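Local coordinates for protein GlcNAc-alpha-1,4-Gal-releasing endo-beta-galactosidase (Clostridium perfringens, PDB 1UPS) that probably hydrolyses internal beta-galactosidic bonds of glycans, releasing the disaccharide GlcNAc-alpha-1,4-Gal, and binds calcium, at residues E233-Y239 with E372-G377; R295-T299 with Y409-Q413; D180-A186 with T199-V205; D19-N23 with F131-A135; N348-Q352 with N383-P387. All blocks are in the same frame, centred on the assembly; numbering follows the deposited sequence.

Contact 1 (E233-Y239 with E372-G377); sequences ELFKVIY and EVPVDG
The hydroxyl of Y239 donates to OE2 of E372, OH to OE2 2.6 Å, meeting the carboxylate on its syn side although 27° out of its plane. Ring and carboxylate are turned 59° against each other, and OE2 lies at the edge of the ring. K329 also binds Y239 OH and forms a salt bridge to E372 OE1, so a long acidic side chain suits a place between phenol and ammonium. Farther along, P374 sets its puckered ring against L234, CG to CG 3.8 Å, the two side chains meeting at a slant. Proline has no N-H to offer, and the two strands, antiparallel at 165°, share no direct backbone bonds. Water spans the gap instead: one molecule accepts from G377 N and donates to L234 O (2.8 Å to each), and a second accepts from V237 N and donates to E372 O. The contact joins two separate sheets: strand 233-239 pairs with strand 225-230, where F235 and K236 form a classic beta bulge opposite F228, while strand 370-375 pairs with strand 378-383.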
# COMPACT_ATOMS: atom_id res chain seq x y z
N GLU A 233 5.37 -9.43 6.54
CA GLU A 233 6.11 -9.76 5.31
C GLU A 233 5.67 -8.86 4.15
O GLU A 233 4.46 -8.63 3.94
CB GLU A 233 5.91 -11.23 4.91
CG GLU A 233 6.67 -11.61 3.63
CD GLU A 233 6.55 -13.09 3.25
OE1 GLU A 233 5.56 -13.45 2.54
OE2 GLU A 233 7.45 -13.88 3.63
N LEU A 234 6.64 -8.36 3.39
CA LEU A 234 6.32 -7.40 2.31
C LEU A 234 5.37 -8.02 1.27
O LEU A 234 5.61 -9.14 0.80
CB LEU A 234 7.62 -6.92 1.65
CG LEU A 234 7.43 -5.82 0.59
CD1 LEU A 234 6.84 -4.54 1.19
CD2 LEU A 234 8.77 -5.55 -0.08
N PHE A 235 4.33 -7.26 0.92
CA PHE A 235 3.22 -7.77 0.09
C PHE A 235 3.02 -6.90 -1.16
O PHE A 235 2.69 -7.43 -2.24
CB PHE A 235 1.94 -7.82 0.95
CG PHE A 235 0.69 -8.29 0.21
CD1 PHE A 235 0.46 -9.64 -0.02
CD2 PHE A 235 -0.27 -7.37 -0.21
CE1 PHE A 235 -0.71 -10.08 -0.67
CE2 PHE A 235 -1.44 -7.79 -0.87
CZ PHE A 235 -1.65 -9.14 -1.09
N LYS A 236 3.28 -5.60 -1.04
CA LYS A 236 3.09 -4.64 -2.16
C LYS A 236 3.96 -3.40 -1.95
O LYS A 236 4.19 -2.97 -0.82
CB LYS A 236 1.62 -4.19 -2.24
CG LYS A 236 1.32 -3.30 -3.45
CD LYS A 236 -0.15 -2.98 -3.56
CE LYS A 236 -0.49 -2.09 -4.77
NZ LYS A 236 -1.99 -1.91 -4.93
N VAL A 237 4.41 -2.81 -3.07
CA VAL A 237 5.16 -1.57 -3.03
C VAL A 237 4.60 -0.61 -4.06
O VAL A 237 4.33 -1.01 -5.20
CB VAL A 237 6.66 -1.80 -3.38
CG1 VAL A 237 7.43 -0.48 -3.36
CG2 VAL A 237 7.29 -2.78 -2.44
N ILE A 238 4.41 0.64 -3.64
CA ILE A 238 4.07 1.72 -4.56
C ILE A 238 5.17 2.77 -4.45
O ILE A 238 5.43 3.28 -3.35
CB ILE A 238 2.70 2.31 -4.20
CG1 ILE A 238 1.59 1.28 -4.44
CG2 ILE A 238 2.46 3.65 -4.99
CD1 ILE A 238 0.21 1.72 -3.91
N TYR A 239 5.85 3.08 -5.56
CA TYR A 239 6.93 4.07 -5.51
C TYR A 239 6.32 5.45 -5.74
O TYR A 239 5.51 5.61 -6.65
CB TYR A 239 8.08 3.73 -6.49
CG TYR A 239 8.94 2.57 -5.95
CD1 TYR A 239 9.79 2.75 -4.86
CD2 TYR A 239 8.84 1.28 -6.50
CE1 TYR A 239 10.57 1.68 -4.34
CE2 TYR A 239 9.59 0.21 -5.98
CZ TYR A 239 10.45 0.42 -4.90
OH TYR A 239 11.21 -0.63 -4.38
N GLU A 372 8.09 -4.09 -9.74
CA GLU A 372 8.65 -4.87 -8.63
C GLU A 372 7.54 -5.60 -7.89
O GLU A 372 6.58 -4.97 -7.41
CB GLU A 372 9.35 -3.95 -7.66
CG GLU A 372 10.82 -3.73 -7.92
CD GLU A 372 11.41 -2.72 -6.96
OE1 GLU A 372 12.01 -1.74 -7.44
OE2 GLU A 372 11.27 -2.91 -5.72
N VAL A 373 7.64 -6.92 -7.81
CA VAL A 373 6.58 -7.72 -7.22
C VAL A 373 7.14 -8.55 -6.07
O VAL A 373 7.87 -9.53 -6.30
CB VAL A 373 5.90 -8.63 -8.27
CG1 VAL A 373 4.72 -9.36 -7.67
CG2 VAL A 373 5.45 -7.83 -9.49
N PRO A 374 6.83 -8.16 -4.82
CA PRO A 374 7.27 -8.95 -3.67
C PRO A 374 6.65 -10.34 -3.67
O PRO A 374 5.45 -10.52 -3.94
CB PRO A 374 6.78 -8.14 -2.45
CG PRO A 374 6.42 -6.78 -2.98
CD PRO A 374 6.07 -6.97 -4.43
N VAL A 375 7.47 -11.33 -3.35
CA VAL A 375 6.99 -12.69 -3.20
C VAL A 375 7.89 -13.38 -2.21
O VAL A 375 9.12 -13.46 -2.42
CB VAL A 375 6.95 -13.47 -4.56
CG1 VAL A 375 8.25 -13.31 -5.33
CG2 VAL A 375 6.65 -14.98 -4.33
N ASP A 376 7.29 -13.83 -1.12
CA ASP A 376 7.93 -14.76 -0.24
C ASP A 376 9.27 -14.25 0.32
O ASP A 376 10.17 -15.04 0.60
CB ASP A 376 8.14 -16.06 -1.03
CG ASP A 376 8.03 -17.28 -0.20
OD1 ASP A 376 8.57 -18.32 -0.63
OD2 ASP A 376 7.43 -17.29 0.90
N GLY A 377 9.40 -12.93 0.49
CA GLY A 377 10.61 -12.31 1.00
C GLY A 377 11.61 -11.87 -0.06
O GLY A 377 12.66 -11.29 0.28
O HOH W 1 8.04 -10.47 0.60
O HOH W 2 4.20 -4.40 -5.66

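Contact 2 (R295-T299 with Y409-Q413)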
# COMPACT_ATOMS: atom_id res chain seq x y z
N ARG A 295 20.96 -10.82 -6.02
CA ARG A 295 21.26 -12.24 -5.88
C ARG A 295 20.05 -13.10 -6.26
O ARG A 295 18.92 -12.81 -5.86
CB ARG A 295 21.65 -12.53 -4.44
CG ARG A 295 22.19 -13.95 -4.19
CD ARG A 295 22.50 -14.24 -2.71
NE ARG A 295 23.57 -15.24 -2.63
CZ ARG A 295 24.00 -15.84 -1.52
NH1 ARG A 295 23.47 -15.56 -0.32
NH2 ARG A 295 24.97 -16.74 -1.60
N ASN A 296 20.31 -14.17 -7.02
CA ASN A 296 19.28 -15.14 -7.39
C ASN A 296 18.91 -16.08 -6.24
O ASN A 296 19.79 -16.60 -5.54
CB ASN A 296 19.75 -15.98 -8.59
CG ASN A 296 18.62 -16.81 -9.19
OD1 ASN A 296 18.45 -18.00 -8.86
ND2 ASN A 296 17.81 -16.18 -10.03
N ARG A 297 17.62 -16.30 -6.03
CA ARG A 297 17.21 -17.17 -4.92
C ARG A 297 17.63 -18.64 -5.11
O ARG A 297 18.11 -19.30 -4.17
CB ARG A 297 15.70 -17.09 -4.65
CG ARG A 297 15.27 -17.95 -3.44
CD ARG A 297 13.77 -17.88 -3.16
NE ARG A 297 13.43 -18.54 -1.90
CZ ARG A 297 12.21 -18.61 -1.38
NH1 ARG A 297 11.17 -18.06 -2.00
NH2 ARG A 297 12.03 -19.24 -0.20
N GLN A 298 17.44 -19.15 -6.32
CA GLN A 298 17.72 -20.56 -6.60
C GLN A 298 19.22 -20.86 -6.61
O GLN A 298 19.66 -21.83 -5.98
CB GLN A 298 17.04 -21.00 -7.92
CG GLN A 298 17.40 -22.44 -8.37
CD GLN A 298 16.74 -23.54 -7.57
OE1 GLN A 298 16.19 -23.29 -6.50
NE2 GLN A 298 16.79 -24.78 -8.08
N THR A 299 20.00 -20.02 -7.29
CA THR A 299 21.42 -20.33 -7.51
C THR A 299 22.35 -19.68 -6.51
O THR A 299 23.52 -20.09 -6.41
CB THR A 299 21.91 -19.92 -8.90
OG1 THR A 299 21.84 -18.48 -9.02
CG2 THR A 299 20.98 -20.48 -10.02
N TYR A 409 8.64 -19.82 -9.21
CA TYR A 409 9.95 -20.34 -9.65
C TYR A 409 11.08 -19.53 -9.02
O TYR A 409 11.20 -18.34 -9.25
CB TYR A 409 10.08 -20.33 -11.19
CG TYR A 409 9.52 -21.58 -11.85
CD1 TYR A 409 8.29 -22.12 -11.42
CD2 TYR A 409 10.20 -22.23 -12.87
CE1 TYR A 409 7.77 -23.27 -12.00
CE2 TYR A 409 9.69 -23.40 -13.46
CZ TYR A 409 8.47 -23.91 -13.02
OH TYR A 409 7.96 -25.06 -13.59
N TRP A 410 11.91 -20.19 -8.22
CA TRP A 410 12.98 -19.49 -7.50
C TRP A 410 14.04 -18.88 -8.43
O TRP A 410 14.71 -17.92 -8.05
CB TRP A 410 13.64 -20.40 -6.48
CG TRP A 410 12.81 -20.75 -5.27
CD1 TRP A 410 11.46 -20.56 -5.07
CD2 TRP A 410 13.29 -21.38 -4.08
NE1 TRP A 410 11.09 -21.04 -3.83
CE2 TRP A 410 12.20 -21.54 -3.20
CE3 TRP A 410 14.56 -21.83 -3.67
CZ2 TRP A 410 12.33 -22.12 -1.93
CZ3 TRP A 410 14.69 -22.41 -2.40
CH2 TRP A 410 13.59 -22.55 -1.56
N THR A 411 14.20 -19.41 -9.65
CA THR A 411 15.11 -18.77 -10.61
C THR A 411 14.61 -17.40 -11.06
O THR A 411 15.35 -16.65 -11.69
CB THR A 411 15.32 -19.62 -11.85
OG1 THR A 411 14.04 -19.93 -12.42
CG2 THR A 411 15.92 -21.00 -11.49
N SER A 412 13.34 -17.09 -10.77
CA SER A 412 12.80 -15.76 -11.10
C SER A 412 12.70 -14.82 -9.89
O SER A 412 12.12 -13.71 -10.00
CB SER A 412 11.42 -15.86 -11.80
OG SER A 412 10.38 -16.16 -10.87
N GLN A 413 13.23 -15.25 -8.76
CA GLN A 413 13.12 -14.51 -7.51
C GLN A 413 14.50 -13.98 -7.12
O GLN A 413 15.50 -14.72 -7.21
CB GLN A 413 12.56 -15.41 -6.40
CG GLN A 413 11.11 -15.81 -6.65
CD GLN A 413 10.49 -16.59 -5.49
OE1 GLN A 413 11.06 -16.67 -4.39
NE2 GLN A 413 9.31 -17.18 -5.74
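Q298 and W410 bring their CA atoms to 4.9 Å where strand 291-296 bends into a turn of helical backbone angles and faces the 3-10 turn 410-412. The stronger backbone bond across the contact runs from R297 N to Q413 O at 2.9 Å; that from Q298 N to W410 O is weak. R297 then reaches out fully extended, CG anti to its nitrogen (chi1 -177°), and lays its guanidinium flat on the indole of W410, the planes 6° apart. This is a cation-pi stack, with CZ 3.8 Å from the centroid of the five-membered ring; CD of R297 adds a CH-pi contact over the same ring. Arginine suits the place because its planar cation covers the indole while its edge remains available for bonding: NH1 donates to OE1 of Q413 at 2.8 Å, in the guanidinium plane and on a carbonyl lone pair. The same NH1 forms a salt bridge to D376. N296 works at the turn itself: ND2 gives a hydrogen bond to T411 O (3.0 Å), from above that carbonyl's plane, while OD1 accepts from T299 N, an Asx motif. Strand 291-296 pairs with strand 414-419, so the contact probably joins both ends of the C-terminal domain, consistent with a ricin-like beta-trefoil.

Contact 3 (D180-A186 with T199-V205)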
# COMPACT_ATOMS: atom_id res chain seq x y z
N ASP A 180 -10.27 -14.19 0.13
CA ASP A 180 -8.83 -14.51 0.19
C ASP A 180 -7.92 -13.36 -0.24
O ASP A 180 -6.71 -13.56 -0.40
CB ASP A 180 -8.50 -15.77 -0.62
CG ASP A 180 -8.94 -15.70 -2.09
OD1 ASP A 180 -9.53 -14.68 -2.54
OD2 ASP A 180 -8.73 -16.65 -2.87
N THR A 181 -8.48 -12.15 -0.39
CA THR A 181 -7.70 -11.01 -0.92
C THR A 181 -7.35 -9.96 0.13
O THR A 181 -7.90 -9.95 1.23
CB THR A 181 -8.45 -10.29 -2.07
OG1 THR A 181 -9.66 -9.71 -1.53
CG2 THR A 181 -8.90 -11.27 -3.18
N TRP A 182 -6.42 -9.09 -0.26
CA TRP A 182 -6.17 -7.84 0.44
C TRP A 182 -6.12 -6.78 -0.68
O TRP A 182 -5.19 -6.74 -1.49
CB TRP A 182 -4.85 -7.88 1.24
CG TRP A 182 -4.48 -6.55 1.88
CD1 TRP A 182 -5.29 -5.43 2.01
CD2 TRP A 182 -3.22 -6.20 2.48
NE1 TRP A 182 -4.60 -4.42 2.65
CE2 TRP A 182 -3.33 -4.87 2.95
CE3 TRP A 182 -2.01 -6.89 2.68
CZ2 TRP A 182 -2.28 -4.20 3.59
CZ3 TRP A 182 -0.96 -6.22 3.31
CH2 TRP A 182 -1.11 -4.89 3.77
N ARG A 183 -7.16 -5.96 -0.72
CA ARG A 183 -7.28 -4.88 -1.69
C ARG A 183 -6.56 -3.64 -1.18
O ARG A 183 -6.80 -3.19 -0.06
CB ARG A 183 -8.77 -4.56 -1.90
CG ARG A 183 -9.03 -3.55 -3.02
CD ARG A 183 -10.54 -3.45 -3.34
NE ARG A 183 -10.89 -2.39 -4.28
CZ ARG A 183 -11.36 -2.58 -5.52
NH1 ARG A 183 -11.50 -3.81 -6.03
NH2 ARG A 183 -11.65 -1.53 -6.27
N ILE A 184 -5.69 -3.09 -2.03
CA ILE A 184 -4.89 -1.90 -1.72
C ILE A 184 -5.03 -0.95 -2.91
O ILE A 184 -4.99 -1.40 -4.08
CB ILE A 184 -3.41 -2.28 -1.51
CG1 ILE A 184 -3.23 -3.19 -0.30
CG2 ILE A 184 -2.53 -1.02 -1.31
CD1 ILE A 184 -1.89 -3.97 -0.30
N ALA A 185 -5.20 0.34 -2.65
CA ALA A 185 -5.36 1.31 -3.75
C ALA A 185 -4.81 2.68 -3.37
O ALA A 185 -4.60 2.97 -2.19
CB ALA A 185 -6.86 1.43 -4.17
N ALA A 186 -4.56 3.53 -4.37
CA ALA A 186 -4.09 4.89 -4.09
C ALA A 186 -4.39 5.80 -5.27
O ALA A 186 -4.42 5.36 -6.42
CB ALA A 186 -2.58 4.90 -3.79
N THR A 199 -4.27 3.41 -8.85
CA THR A 199 -3.67 2.07 -8.89
C THR A 199 -4.45 1.24 -7.87
O THR A 199 -4.72 1.73 -6.79
CB THR A 199 -2.14 2.09 -8.61
OG1 THR A 199 -1.60 0.75 -8.71
CG2 THR A 199 -1.80 2.55 -7.18
N ILE A 200 -4.85 0.03 -8.25
CA ILE A 200 -5.71 -0.83 -7.42
C ILE A 200 -5.28 -2.28 -7.65
O ILE A 200 -5.11 -2.72 -8.79
CB ILE A 200 -7.21 -0.72 -7.83
CG1 ILE A 200 -7.73 0.73 -7.84
CG2 ILE A 200 -8.09 -1.65 -6.96
CD1 ILE A 200 -9.02 0.89 -8.68
N SER A 201 -5.07 -3.03 -6.57
CA SER A 201 -4.89 -4.47 -6.68
C SER A 201 -5.65 -5.19 -5.58
O SER A 201 -5.92 -4.61 -4.55
CB SER A 201 -3.41 -4.87 -6.65
OG SER A 201 -2.80 -4.48 -5.43
N GLU A 202 -5.98 -6.46 -5.81
CA GLU A 202 -6.54 -7.25 -4.72
C GLU A 202 -5.99 -8.66 -4.86
O GLU A 202 -6.70 -9.65 -5.12
CB GLU A 202 -8.07 -7.18 -4.65
CG GLU A 202 -8.79 -7.49 -5.94
CD GLU A 202 -10.26 -7.05 -5.98
OE1 GLU A 202 -10.85 -6.51 -4.98
OE2 GLU A 202 -10.85 -7.24 -7.06
N ASP A 203 -4.68 -8.73 -4.66
CA ASP A 203 -3.98 -10.00 -4.73
C ASP A 203 -4.42 -10.90 -3.58
O ASP A 203 -4.88 -10.43 -2.54
CB ASP A 203 -2.47 -9.75 -4.63
CG ASP A 203 -1.92 -8.95 -5.78
OD1 ASP A 203 -0.84 -8.35 -5.61
OD2 ASP A 203 -2.48 -8.85 -6.89
N LYS A 204 -4.29 -12.21 -3.79
CA LYS A 204 -4.53 -13.18 -2.73
C LYS A 204 -3.45 -13.10 -1.65
O LYS A 204 -2.23 -12.98 -1.98
CB LYS A 204 -4.53 -14.59 -3.33
CG LYS A 204 -5.72 -14.83 -4.27
CD LYS A 204 -5.79 -16.26 -4.80
CE LYS A 204 -6.99 -16.40 -5.74
NZ LYS A 204 -6.63 -16.01 -7.14
N VAL A 205 -3.87 -13.18 -0.39
CA VAL A 205 -2.93 -13.23 0.72
C VAL A 205 -2.14 -14.56 0.67
O VAL A 205 -2.65 -15.59 0.18
CB VAL A 205 -3.62 -13.01 2.11
CG1 VAL A 205 -4.29 -11.63 2.19
CG2 VAL A 205 -4.63 -14.13 2.42
O HOH W 3 -11.12 -7.32 -2.29
O HOH W 4 -3.25 -6.44 -3.50
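T181 faces K204 and A185 faces I200 as non-hydrogen-bonded pairs of an antiparallel beta hairpin, whose segments 181-186 and 199-204 run at 162° to each other. It edges one six-stranded sheet of the GH16 beta-sandwich. I184 and S201, between those pairs, exchange two backbone bonds, each 3.0 Å from N to O; beyond A185, A186 and T199 do the same. On the side carrying R183, A185, I200 and E202, the arginine chain lies extended next to the glutamate. R183 NH1 forms a salt bridge to OE1 of E202 at 3.0 Å, in the guanidinium plane but 60° out of the carboxylate plane. The branched I200 covers the cation with a methyl, CG2 lying 3.6 Å above one face of the guanidinium, while E173 takes NE of R183 and K178 the other oxygen of E202. The other side bears W182 and I184, with CD1 of I184 over the centre of the indole, and both reach F235 on strand 233-239 of the opposing sheet. A185 on the first side and A186 on the second are small enough for their buried places. Near W182 a water molecule donates to its O at 2.8 Å, accepts from D203 N and meets S201 OG, which also bonds K236 NZ.

Contact 4 (D19-N23 with F131-A135); sequences DFPAN and FEIRA
R134 grips the carbonyl of F20 from the side, NE and NH2 both donating to the one oxygen at 2.9 Å. That oxygen lies in the guanidinium plane; NE approaches it almost in line with the C=O bond, whereas NH2 stands 38° above the carbonyl plane. A straight chain, CG anti to the backbone nitrogen (chi1 178°), carries the guanidinium out from strand 129-136 to the loop. A22 packs its methyl on the arginine stem, CB to CD 3.8 Å, a small group that lets the loop lie close. Two residues earlier on the strand, E132 meets N23 at about a right angle, amide and carboxylate planes 56° apart. N23 ND2 donates to E132 OE1 at 3.0 Å from above the carboxylate plane, with only a weak bond to OE2. The amide offers a second hydrogen to N232, and E132 OE1 is also bound by Y273 OH, so asparagine and glutamate suit a place where several polar groups must be matched. NH1 of R134 forms a salt bridge to D272, a calcium ligand, and the arginine side chain lies about 7 Å from the metal. Here the N-terminal loop joins the GH16 beta-sandwich through an arginine in the second shell of its calcium site.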
# COMPACT_ATOMS: atom_id res chain seq x y z
N ASP A 19 -5.21 -17.24 14.65
CA ASP A 19 -4.94 -15.80 14.59
C ASP A 19 -3.43 -15.61 14.48
O ASP A 19 -2.66 -16.37 15.09
CB ASP A 19 -5.40 -15.10 15.87
CG ASP A 19 -6.90 -15.08 16.03
OD1 ASP A 19 -7.62 -15.09 15.01
OD2 ASP A 19 -7.45 -15.06 17.15
N PHE A 20 -3.00 -14.59 13.74
CA PHE A 20 -1.60 -14.19 13.78
C PHE A 20 -1.36 -13.41 15.08
O PHE A 20 -2.13 -12.52 15.41
CB PHE A 20 -1.22 -13.34 12.54
CG PHE A 20 0.26 -13.20 12.35
CD1 PHE A 20 0.93 -12.07 12.80
CD2 PHE A 20 1.00 -14.22 11.74
CE1 PHE A 20 2.32 -11.93 12.64
CE2 PHE A 20 2.39 -14.09 11.57
CZ PHE A 20 3.05 -12.96 12.03
N PRO A 21 -0.30 -13.73 15.82
CA PRO A 21 -0.07 -13.09 17.12
C PRO A 21 0.09 -11.58 17.03
O PRO A 21 0.73 -11.11 16.11
CB PRO A 21 1.24 -13.72 17.63
CG PRO A 21 1.82 -14.46 16.48
CD PRO A 21 0.74 -14.72 15.48
N ALA A 22 -0.47 -10.85 17.98
CA ALA A 22 -0.23 -9.41 18.05
C ALA A 22 1.27 -9.09 18.12
O ALA A 22 2.04 -9.76 18.85
CB ALA A 22 -0.97 -8.84 19.25
N ASN A 23 1.69 -8.07 17.37
CA ASN A 23 3.05 -7.53 17.51
C ASN A 23 3.25 -6.82 18.86
O ASN A 23 2.27 -6.43 19.50
CB ASN A 23 3.38 -6.55 16.36
CG ASN A 23 3.78 -7.26 15.07
OD1 ASN A 23 4.32 -8.38 15.09
ND2 ASN A 23 3.53 -6.61 13.94
N PHE A 131 2.70 2.35 9.92
CA PHE A 131 1.30 2.34 10.38
C PHE A 131 0.81 0.91 10.41
O PHE A 131 1.06 0.18 9.46
CB PHE A 131 0.46 3.10 9.35
CG PHE A 131 0.80 4.57 9.26
CD1 PHE A 131 1.97 5.00 8.64
CD2 PHE A 131 -0.05 5.52 9.84
CE1 PHE A 131 2.29 6.38 8.59
CE2 PHE A 131 0.25 6.88 9.79
CZ PHE A 131 1.41 7.32 9.16
N GLU A 132 0.10 0.50 11.46
CA GLU A 132 -0.26 -0.92 11.57
C GLU A 132 -1.61 -1.11 12.24
O GLU A 132 -1.92 -0.41 13.22
CB GLU A 132 0.83 -1.65 12.38
CG GLU A 132 0.60 -3.15 12.60
CD GLU A 132 1.80 -3.80 13.29
OE1 GLU A 132 1.62 -4.38 14.40
OE2 GLU A 132 2.92 -3.74 12.73
N ILE A 133 -2.42 -2.02 11.70
CA ILE A 133 -3.58 -2.51 12.44
C ILE A 133 -3.53 -4.03 12.53
O ILE A 133 -2.85 -4.69 11.72
CB ILE A 133 -4.93 -2.04 11.82
CG1 ILE A 133 -5.20 -2.75 10.47
CG2 ILE A 133 -4.97 -0.48 11.76
CD1 ILE A 133 -6.65 -2.48 9.85
N ARG A 134 -4.26 -4.57 13.50
CA ARG A 134 -4.48 -5.99 13.56
C ARG A 134 -5.99 -6.14 13.52
O ARG A 134 -6.70 -5.53 14.31
CB ARG A 134 -3.90 -6.56 14.87
CG ARG A 134 -4.13 -8.06 15.05
CD ARG A 134 -3.23 -8.63 16.17
NE ARG A 134 -3.37 -10.08 16.35
CZ ARG A 134 -4.22 -10.66 17.19
NH1 ARG A 134 -5.05 -9.93 17.92
NH2 ARG A 134 -4.25 -12.00 17.31
N ALA A 135 -6.50 -6.91 12.55
CA ALA A 135 -7.93 -6.88 12.27
C ALA A 135 -8.42 -8.23 11.79
O ALA A 135 -7.66 -8.99 11.20
CB ALA A 135 -8.25 -5.77 11.20

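Contact 5 (N348-Q352 with N383-P387)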
# COMPACT_ATOMS: atom_id res chain seq x y z
N ASN A 348 17.30 -3.85 -20.18
CA ASN A 348 16.16 -3.69 -21.08
C ASN A 348 15.99 -4.88 -21.99
O ASN A 348 16.87 -5.73 -22.06
CB ASN A 348 16.30 -2.40 -21.90
CG ASN A 348 17.37 -2.51 -22.95
OD1 ASN A 348 17.09 -2.82 -24.11
ND2 ASN A 348 18.63 -2.26 -22.56
N ILE A 349 14.85 -4.92 -22.70
CA ILE A 349 14.56 -6.02 -23.64
C ILE A 349 14.12 -5.52 -25.03
O ILE A 349 13.34 -6.19 -25.73
CB ILE A 349 13.54 -7.04 -23.05
CG1 ILE A 349 12.14 -6.44 -22.89
CG2 ILE A 349 14.07 -7.64 -21.72
CD1 ILE A 349 11.03 -7.47 -22.55
N GLU A 350 14.64 -4.37 -25.43
CA GLU A 350 14.21 -3.72 -26.69
C GLU A 350 14.24 -4.63 -27.93
O GLU A 350 13.30 -4.61 -28.75
CB GLU A 350 15.02 -2.44 -26.95
CG GLU A 350 14.44 -1.57 -28.08
CD GLU A 350 13.18 -0.81 -27.70
OE1 GLU A 350 12.58 -0.15 -28.59
OE2 GLU A 350 12.76 -0.85 -26.52
N ASN A 351 15.30 -5.43 -28.07
CA ASN A 351 15.45 -6.27 -29.25
C ASN A 351 14.80 -7.66 -29.13
O ASN A 351 14.83 -8.45 -30.09
CB ASN A 351 16.93 -6.37 -29.67
CG ASN A 351 17.46 -5.07 -30.24
OD1 ASN A 351 17.01 -4.61 -31.30
ND2 ASN A 351 18.44 -4.47 -29.55
N GLN A 352 14.22 -7.94 -27.96
CA GLN A 352 13.46 -9.17 -27.70
C GLN A 352 14.22 -10.43 -28.15
O GLN A 352 13.75 -11.20 -29.01
CB GLN A 352 12.07 -9.11 -28.36
CG GLN A 352 11.16 -8.01 -27.83
CD GLN A 352 9.77 -8.07 -28.43
OE1 GLN A 352 8.93 -8.84 -27.96
NE2 GLN A 352 9.53 -7.29 -29.50
N ASN A 383 8.37 -6.96 -16.82
CA ASN A 383 8.59 -5.87 -17.78
C ASN A 383 7.33 -5.03 -18.01
O ASN A 383 6.23 -5.57 -17.99
CB ASN A 383 9.11 -6.44 -19.10
CG ASN A 383 9.68 -5.38 -19.99
OD1 ASN A 383 9.05 -4.98 -20.96
ND2 ASN A 383 10.88 -4.89 -19.65
N ARG A 384 7.49 -3.72 -18.23
CA ARG A 384 6.33 -2.87 -18.53
C ARG A 384 5.85 -3.06 -19.97
O ARG A 384 4.65 -3.22 -20.23
CB ARG A 384 6.65 -1.40 -18.28
CG ARG A 384 5.42 -0.49 -18.41
CD ARG A 384 5.76 0.98 -18.46
NE ARG A 384 4.55 1.80 -18.47
CZ ARG A 384 4.53 3.11 -18.24
NH1 ARG A 384 5.65 3.77 -18.01
NH2 ARG A 384 3.37 3.77 -18.26
N TRP A 385 6.80 -3.03 -20.91
CA TRP A 385 6.48 -3.16 -22.34
C TRP A 385 5.84 -4.51 -22.62
O TRP A 385 4.84 -4.61 -23.36
CB TRP A 385 7.76 -3.00 -23.16
CG TRP A 385 7.58 -2.93 -24.66
CD1 TRP A 385 6.54 -2.31 -25.35
CD2 TRP A 385 8.45 -3.46 -25.64
NE1 TRP A 385 6.74 -2.45 -26.70
CE2 TRP A 385 7.91 -3.15 -26.91
CE3 TRP A 385 9.66 -4.18 -25.59
CZ2 TRP A 385 8.53 -3.53 -28.11
CZ3 TRP A 385 10.28 -4.55 -26.77
CH2 TRP A 385 9.70 -4.23 -28.02
N LYS A 386 6.41 -5.56 -22.02
CA LYS A 386 5.91 -6.93 -22.19
C LYS A 386 5.57 -7.55 -20.84
O LYS A 386 6.38 -8.30 -20.28
CB LYS A 386 6.95 -7.79 -22.93
CG LYS A 386 7.39 -7.27 -24.32
CD LYS A 386 6.28 -7.35 -25.37
CE LYS A 386 6.67 -6.58 -26.63
NZ LYS A 386 5.53 -6.41 -27.58
N PRO A 387 4.39 -7.23 -20.32
CA PRO A 387 4.03 -7.56 -18.93
C PRO A 387 3.88 -9.05 -18.59
O PRO A 387 3.63 -9.36 -17.41
CB PRO A 387 2.73 -6.78 -18.72
CG PRO A 387 2.14 -6.65 -20.06
CD PRO A 387 3.30 -6.50 -21.01
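The carbonyl oxygen of I349 lies at the rim of the W385 indole, in the ring plane, 3.6 Å from CZ3, and no hydrogen bond spans the two segments. Ring-edge hydrogens carry a slight positive charge, which makes the meeting reasonable, and the same oxygen accepts from Q352 N. That backbone bond closes a type I beta turn from I349 to Q352. An Asx turn overlaps its start, N348 OD1 taking the N-H of E350. The opposing loop has its own Asx motif: N383 OD1 accepts from K386 N at 2.9 Å, in the carbonyl plane and on a lone pair. Both loops link short strands of a domain consistent with a beta-trefoil. I349 and N383 approach from opposite directions, CD1 to OD1 3.6 Å, the buried isoleucine packing its end against the amide. Q352, extended beyond CG, crosses W385 at about a right angle, NE2 lying 3.4 Å from CH2. K386 bends at chi2 (-68°), which brings its aliphatic CE over the centre of the indole, 3.6 Å above the plane.

Contact 1 is the junction of the set, tying the GH16 sandwich to the trefoil-like C-terminal part. On one side it meets contact 3, about 12 Å away between centres, where K236 NZ lies 2.7 Å from S201 OG in a probable hydrogen bond and F235 packs on W182. On the other it meets contact 2, where D376 OD1 and R297 NH1 form a salt bridge at 2.9 Å. Contact 4 touches none of the others, although it reaches the same sheet as contact 1; it alone borders the calcium site, about 7 Å from the ion to the R134 side chain. Contact 5 lies in the same C-terminal part as contact 2, their centres about 20 Å apart, and its centre is about 39 Å from that of contact 4.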